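Beta-glucosidase (Chaetomella raphigera, PDB 6JXG) probably hydrolyses terminal, non-reducing beta-D-glucosyl residues, releasing beta-D-glucose, as a secreted glycoside hydrolase family 3 enzyme of cellulose breakdown. Local coordinates at residues L107-G112 with N140-M145; G149-A154 with N193-M198. One frame throughout, in Å; residues are numbered along the deposited sequence.

Overall arrangement
Both contacts are buried and belong to the N-terminal, TIM-barrel-type domain of this family 3 glycosidase; their centres lie about 7 Å apart. Contact 1 sets the loop after strand 105-106 against helix 131-147, and contact 2 pairs strand 151-157, which follows that helix in the chain, with strand 196-199. Their chemistry follows their place. Between sheet and helix, contact 1 is apolar and small, with 172 Å² buried; within the sheet, contact 2 is a parallel strand pair held by backbone hydrogen bonds and one serine hydroxyl, with 403 Å² buried. They touch where Gly-108 O probably accepts a hydrogen bond from Cys-153 N and where Ile-142 meets Val-194.

Contact 1. Residues L107-G112 with N140-M145; sequences LGPVAG and NTITGM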
# COMPACT_ATOMS: atom_id res chain seq x y z
N LEU A 107 -11.63 -0.57 -5.97
CA LEU A 107 -10.54 -1.44 -6.42
C LEU A 107 -9.26 -1.13 -5.63
O LEU A 107 -8.34 -0.46 -6.14
CB LEU A 107 -10.35 -1.29 -7.96
CG LEU A 107 -11.60 -1.76 -8.74
CD1 LEU A 107 -11.41 -1.48 -10.21
CD2 LEU A 107 -11.94 -3.23 -8.51
N GLY A 108 -9.25 -1.55 -4.37
CA GLY A 108 -8.03 -1.56 -3.53
C GLY A 108 -8.41 -2.25 -2.20
O GLY A 108 -9.60 -2.54 -1.94
N PRO A 109 -7.46 -2.42 -1.30
CA PRO A 109 -6.12 -1.95 -1.35
C PRO A 109 -5.14 -2.94 -2.06
O PRO A 109 -5.53 -3.93 -2.60
CB PRO A 109 -5.75 -1.78 0.11
CG PRO A 109 -6.49 -2.91 0.83
CD PRO A 109 -7.73 -3.13 -0.05
N VAL A 110 -3.88 -2.53 -2.12
CA VAL A 110 -2.87 -3.22 -2.91
C VAL A 110 -1.91 -4.01 -2.05
O VAL A 110 -1.10 -3.44 -1.30
CB VAL A 110 -2.11 -2.18 -3.77
CG1 VAL A 110 -0.95 -2.84 -4.49
CG2 VAL A 110 -3.05 -1.49 -4.79
N ALA A 111 -2.04 -5.34 -2.12
CA ALA A 111 -1.08 -6.30 -1.52
C ALA A 111 0.02 -6.80 -2.44
O ALA A 111 0.96 -7.46 -1.96
CB ALA A 111 -1.80 -7.53 -1.02
N GLY A 112 -0.13 -6.56 -3.74
CA GLY A 112 0.80 -7.06 -4.80
C GLY A 112 0.79 -5.98 -5.89
O GLY A 112 -0.24 -5.71 -6.53
N ASN A 140 -6.44 -3.62 8.20
CA ASN A 140 -7.09 -2.45 8.77
C ASN A 140 -7.77 -1.62 7.67
O ASN A 140 -8.81 -1.04 7.91
CB ASN A 140 -6.11 -1.58 9.57
CG ASN A 140 -5.94 -2.08 10.97
OD1 ASN A 140 -6.80 -1.85 11.83
ND2 ASN A 140 -4.85 -2.79 11.20
N THR A 141 -7.16 -1.53 6.49
CA THR A 141 -7.80 -0.80 5.36
C THR A 141 -9.11 -1.46 4.89
O THR A 141 -10.13 -0.82 4.70
CB THR A 141 -6.84 -0.70 4.16
OG1 THR A 141 -5.61 -0.03 4.58
CG2 THR A 141 -7.51 0.06 3.06
N ILE A 142 -9.09 -2.76 4.72
CA ILE A 142 -10.24 -3.53 4.30
C ILE A 142 -11.34 -3.44 5.35
O ILE A 142 -12.51 -3.27 5.01
CB ILE A 142 -9.86 -4.94 4.04
CG1 ILE A 142 -9.06 -4.95 2.74
CG2 ILE A 142 -11.07 -5.89 3.93
CD1 ILE A 142 -8.28 -6.22 2.58
N THR A 143 -10.98 -3.57 6.60
CA THR A 143 -12.02 -3.55 7.66
C THR A 143 -12.69 -2.16 7.66
O THR A 143 -13.90 -2.05 7.83
CB THR A 143 -11.44 -3.90 9.02
OG1 THR A 143 -10.84 -5.20 8.95
CG2 THR A 143 -12.55 -3.88 10.02
N GLY A 144 -11.91 -1.12 7.49
CA GLY A 144 -12.45 0.21 7.35
C GLY A 144 -13.40 0.35 6.19
O GLY A 144 -14.51 0.88 6.31
N MET A 145 -12.91 -0.00 5.02
CA MET A 145 -13.69 0.13 3.81
C MET A 145 -15.03 -0.60 3.90
O MET A 145 -16.11 -0.04 3.59
CB MET A 145 -12.90 -0.44 2.64
CG MET A 145 -11.75 0.43 2.18
SD MET A 145 -10.67 -0.34 0.94
CE MET A 145 -11.66 -0.25 -0.56
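Pro-109 presses its ring against one side of helix 131-147, meeting Thr-141 and Ile-142 on consecutive positions and Met-145 one turn further on. Followed outward from the backbone, its CB comes within 3.9 Å of Thr-141 CG2, the same methyl that touches CG. CG also faces Ile-142 CG1, and CD, the ring carbon bonded to the backbone nitrogen, makes the ring's closest approach, 3.6 Å from Ile-142 CG1. Two side chains of the helix meet the ring differently: Thr-141 runs past it in the opposite direction, while Ile-142 crosses it at about a right angle. In Thr-141 the methyl CG2 is anti to the backbone N (chi1 -57° for OG1), which leaves OG1 to bond Ala-137 O in the preceding turn of its own helix and gives the proline a hydrocarbon surface.

Met-145 reaches the neighbouring peptide. Extended through chi2, the chain sets SD 4.2 Å from Pro-109 CD; the bend at chi3 (75°) then turns the methyl CE onto Gly-108 O, 3.4 Å away. The peptide between Gly-108 and Pro-109 is cis, and the methionine methyl adds an apolar neighbour to an oxygen that probably already has Cys-153 N as its donor. Replacing Pro-109 by an alanine removes CG and CD, which would probably open a gap beside Ile-142 CG1 and leave the cis peptide harder to maintain. The contact therefore joins the loop following a barrel strand to the adjacent helix through shape and van der Waals attraction, while the polar groups of Gly-108 and Thr-141 find their bonds elsewhere.

Contact 2. Residues G149-A154 with N193-M198; sequences GVQACA and NVASIM
Ser-196 and Cys-153, paired in parallel register, point their side chains to the same face of the sheet. The serine hydroxyl lies between its backbone N and carbonyl carbon (chi1 67°), close beside Cys-153 CB, and donates to Ala-152 O at 3.0 Å, tilted 30° from the carbonyl plane. Ser-196 N adds a weak bond to that oxygen. Cys-153 SG, anti to its backbone N, leans along the strand toward Met-198 CB, 3.7 Å away.

On the other face Ala-154 and Ile-197 form the next pair, their CB and CG1 4.2 Å apart. Val-194, before the strand, lays CG2 against Ala-152 CB, 3.9 Å away, and more loosely against Ala-154 CB. Nearer the start of the strand, Gln-151 CB meets Ala-195 CB at 3.5 Å.

The ladder itself runs from Ala-154 N to Ser-196 O and from Met-198 N to Ala-154 O, the latter the straighter at 158°. These are adjacent parallel strands of a barrel-type sheet. Backbone bonds fix their register, the serine hydroxyl strengthens the hold on Ala-152 O where the backbone bond is weak, and the small side chains of Ala-152 and Ala-154, with Val-194, touch Met-145, Met-138 and Ile-142 of helix 131-147.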
# COMPACT_ATOMS: atom_id res chain seq x y z
N GLY A 149 -19.36 -0.01 4.14
CA GLY A 149 -20.36 -0.63 3.32
C GLY A 149 -19.97 -0.91 1.86
O GLY A 149 -20.82 -1.42 1.09
N VAL A 150 -18.71 -0.62 1.48
CA VAL A 150 -18.26 -0.94 0.12
C VAL A 150 -17.55 -2.31 0.18
O VAL A 150 -17.07 -2.75 1.26
CB VAL A 150 -17.29 0.15 -0.49
CG1 VAL A 150 -15.90 0.03 0.13
CG2 VAL A 150 -17.15 -0.02 -1.98
N GLN A 151 -17.55 -3.03 -0.93
CA GLN A 151 -16.73 -4.26 -1.07
C GLN A 151 -15.28 -3.82 -1.43
O GLN A 151 -15.08 -3.03 -2.35
CB GLN A 151 -17.25 -5.12 -2.21
CG GLN A 151 -18.68 -5.62 -1.99
CD GLN A 151 -19.26 -6.44 -3.14
OE1 GLN A 151 -20.35 -6.11 -3.72
NE2 GLN A 151 -18.56 -7.49 -3.50
N ALA A 152 -14.31 -4.27 -0.68
CA ALA A 152 -12.93 -4.02 -1.04
C ALA A 152 -12.45 -5.13 -1.98
O ALA A 152 -13.10 -6.17 -2.16
CB ALA A 152 -12.05 -4.00 0.24
N CYS A 153 -11.33 -4.86 -2.63
CA CYS A 153 -10.76 -5.71 -3.64
C CYS A 153 -9.23 -5.68 -3.43
O CYS A 153 -8.52 -4.77 -3.91
CB CYS A 153 -11.08 -5.19 -5.05
SG CYS A 153 -10.43 -6.36 -6.36
N ALA A 154 -8.72 -6.72 -2.81
CA ALA A 154 -7.30 -6.89 -2.70
C ALA A 154 -6.66 -7.25 -4.05
O ALA A 154 -6.99 -8.29 -4.67
CB ALA A 154 -6.97 -7.97 -1.66
N ASN A 193 -11.87 -10.87 5.70
CA ASN A 193 -13.17 -10.99 4.96
C ASN A 193 -13.26 -10.07 3.78
O ASN A 193 -14.32 -9.63 3.38
CB ASN A 193 -14.37 -10.83 5.87
CG ASN A 193 -14.52 -12.03 6.80
OD1 ASN A 193 -14.35 -13.18 6.40
ND2 ASN A 193 -14.77 -11.75 8.06
N VAL A 194 -12.11 -9.80 3.19
CA VAL A 194 -12.12 -9.11 1.87
C VAL A 194 -13.13 -9.72 0.89
O VAL A 194 -13.22 -10.94 0.67
CB VAL A 194 -10.74 -8.91 1.27
CG1 VAL A 194 -10.27 -10.15 0.54
CG2 VAL A 194 -10.70 -7.70 0.31
N ALA A 195 -13.92 -8.84 0.28
CA ALA A 195 -15.02 -9.30 -0.62
C ALA A 195 -14.56 -9.88 -1.93
O ALA A 195 -15.23 -10.78 -2.53
CB ALA A 195 -15.98 -8.13 -0.86
N SER A 196 -13.45 -9.34 -2.45
CA SER A 196 -12.95 -9.71 -3.80
C SER A 196 -11.43 -9.61 -3.87
O SER A 196 -10.78 -8.93 -3.05
CB SER A 196 -13.59 -8.84 -4.91
OG SER A 196 -13.18 -7.51 -4.80
N ILE A 197 -10.86 -10.32 -4.83
CA ILE A 197 -9.43 -10.26 -5.09
C ILE A 197 -9.29 -10.18 -6.58
O ILE A 197 -10.06 -10.80 -7.32
CB ILE A 197 -8.74 -11.56 -4.58
CG1 ILE A 197 -8.72 -11.59 -3.02
CG2 ILE A 197 -7.37 -11.69 -5.17
CD1 ILE A 197 -8.38 -12.94 -2.47
N MET A 198 -8.37 -9.36 -7.06
CA MET A 198 -8.17 -9.19 -8.49
C MET A 198 -6.92 -9.97 -8.92
O MET A 198 -5.85 -9.83 -8.29
CB MET A 198 -7.92 -7.71 -8.79
CG MET A 198 -7.81 -7.35 -10.27
SD MET A 198 -7.33 -5.66 -10.63
CE MET A 198 -8.80 -4.81 -10.05